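Local coordinates for protein 6-pyruvoyl tetrahydropterin synthase (PDB 1Y13) that belongs to the 6-pyruvoyl tetrahydropterin synthase family and binds zinc and biopterin in a six-chain assembly, at residues V152-L155 / K156-I160. Residues are numbered along the deposited sequence; the frame is centred on the assembly and turned at random.
Sequences VSLL and KSRHI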
loop_
_atom_site.group_PDB
_atom_site.type_symbol
_atom_site.label_atom_id
_atom_site.label_comp_id
_atom_site.label_asym_id
_atom_site.label_seq_id
_atom_site.Cartn_x
_atom_site.Cartn_y
_atom_site.Cartn_z
ATOM N N VAL A 152 -30.047 -14.151 0.084
ATOM C CA VAL A 152 -29.574 -15.538 0.022
ATOM C C VAL A 152 -30.020 -16.329 -1.225
ATOM O O VAL A 152 -29.304 -17.235 -1.667
ATOM C CB VAL A 152 -29.920 -16.299 1.329
ATOM C CG1 VAL A 152 -31.447 -16.519 1.455
ATOM C CG2 VAL A 152 -29.147 -17.628 1.411
ATOM N N SER A 153 -31.182 -16.004 -1.795
ATOM C CA SER A 153 -31.696 -16.743 -2.960
ATOM C C SER A 153 -31.027 -16.322 -4.274
ATOM O O SER A 153 -30.896 -17.141 -5.193
ATOM C CB SER A 153 -33.225 -16.630 -3.071
ATOM O OG SER A 153 -33.621 -15.342 -3.517
ATOM N N LEU A 154 -30.628 -15.048 -4.361
ATOM C CA LEU A 154 -29.749 -14.575 -5.442
ATOM C C LEU A 154 -28.447 -15.365 -5.426
ATOM O O LEU A 154 -28.039 -15.931 -6.447
ATOM C CB LEU A 154 -29.421 -13.072 -5.326
ATOM C CG LEU A 154 -28.332 -12.596 -6.326
ATOM C CD1 LEU A 154 -28.826 -12.634 -7.801
ATOM C CD2 LEU A 154 -27.815 -11.208 -5.966
ATOM N N LEU A 155 -27.806 -15.407 -4.266
ATOM C CA LEU A 155 -26.549 -16.126 -4.114
ATOM C C LEU A 155 -26.675 -17.587 -4.537
ATOM O O LEU A 155 -25.812 -18.102 -5.255
ATOM C CB LEU A 155 -26.015 -16.004 -2.681
ATOM C CG LEU A 155 -25.820 -14.559 -2.226
ATOM C CD1 LEU A 155 -25.591 -14.476 -0.726
ATOM C CD2 LEU A 155 -24.696 -13.826 -3.022
ATOM N N LYS A 156 -27.761 -18.239 -4.123
ATOM C CA LYS A 156 -28.017 -19.630 -4.484
ATOM C C LYS A 156 -28.283 -19.857 -5.966
ATOM O O LYS A 156 -27.893 -20.889 -6.508
ATOM C CB LYS A 156 -29.195 -20.209 -3.689
ATOM C CG LYS A 156 -29.012 -20.197 -2.176
ATOM C CD LYS A 156 -27.710 -20.865 -1.709
ATOM C CE LYS A 156 -27.855 -21.345 -0.252
ATOM N NZ LYS A 156 -28.933 -22.397 -0.147
ATOM N N SER A 157 -28.990 -18.931 -6.612
ATOM C CA SER A 157 -29.247 -19.059 -8.056
ATOM C C SER A 157 -27.941 -18.962 -8.879
ATOM O O SER A 157 -27.828 -19.541 -9.963
ATOM C CB SER A 157 -30.269 -18.014 -8.529
ATOM O OG SER A 157 -29.793 -16.687 -8.328
ATOM N N ARG A 158 -26.957 -18.239 -8.345
ATOM C CA ARG A 158 -25.648 -18.120 -8.984
ATOM C C ARG A 158 -24.674 -19.194 -8.493
ATOM O O ARG A 158 -23.539 -19.264 -8.941
ATOM C CB ARG A 158 -25.081 -16.698 -8.810
ATOM C CG ARG A 158 -25.976 -15.644 -9.479
ATOM C CD ARG A 158 -25.321 -14.285 -9.623
ATOM N NE ARG A 158 -24.114 -14.337 -10.449
ATOM C CZ ARG A 158 -24.038 -14.048 -11.748
ATOM N NH1 ARG A 158 -25.106 -13.661 -12.433
ATOM N NH2 ARG A 158 -22.861 -14.130 -12.360
ATOM N N HIS A 159 -25.136 -20.034 -7.574
ATOM C CA HIS A 159 -24.331 -21.137 -7.022
ATOM C C HIS A 159 -23.127 -20.662 -6.200
ATOM O O HIS A 159 -22.086 -21.328 -6.148
ATOM C CB HIS A 159 -23.875 -22.109 -8.112
ATOM C CG HIS A 159 -24.978 -22.930 -8.705
ATOM N ND1 HIS A 159 -25.680 -23.869 -7.981
ATOM C CD2 HIS A 159 -25.456 -22.997 -9.971
ATOM C CE1 HIS A 159 -26.564 -24.461 -8.767
ATOM N NE2 HIS A 159 -26.445 -23.952 -9.981
ATOM N N ILE A 160 -23.294 -19.520 -5.556
ATOM C CA ILE A 160 -22.326 -19.014 -4.584
ATOM C C ILE A 160 -22.489 -19.822 -3.285
ATOM O O ILE A 160 -23.609 -19.960 -2.772
ATOM C CB ILE A 160 -22.529 -17.501 -4.369
ATOM C CG1 ILE A 160 -22.054 -16.756 -5.633
ATOM C CG2 ILE A 160 -21.779 -17.002 -3.107
ATOM C CD1 ILE A 160 -22.741 -15.427 -5.876
#
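Backbone bonds tie L154 and L155 to the residues that end the short helix 152-157. L154 O takes two donors: R158 N at 3.2 Å, approaching with a C=O...N angle of 160°, and the S157 hydroxyl, whose OG lies 2.7 Å from L154 O at a more bent 120°. The first torsion of S157 sets OG between its own backbone N and carbonyl carbon, turning the hydroxyl back onto the preceding turn. One residue on, L155 O accepts a 2.9 Å bond from I160 N. H159 has positive phi (66°) and its N gives a weak bond to K156 O; with the I160 bond this defines a Schellman motif, which closes the helix and leads the chain into strand 162-168 of the antiparallel sheet. Apolar contact accompanies the turn: L155 CD2 meets I160 CD1 at 3.8 Å, both side chains being buried, with L155 also against I181 and I160 against V59 and I70. The K156 CG methylene packs against the backbone carbonyl V152 O. Charge pairing falls to R158, which makes a salt bridge from NH2 to D66 and a hydrogen bond from NE to V69 O; the R158 side chain lies about 7 Å from a bound biopterin.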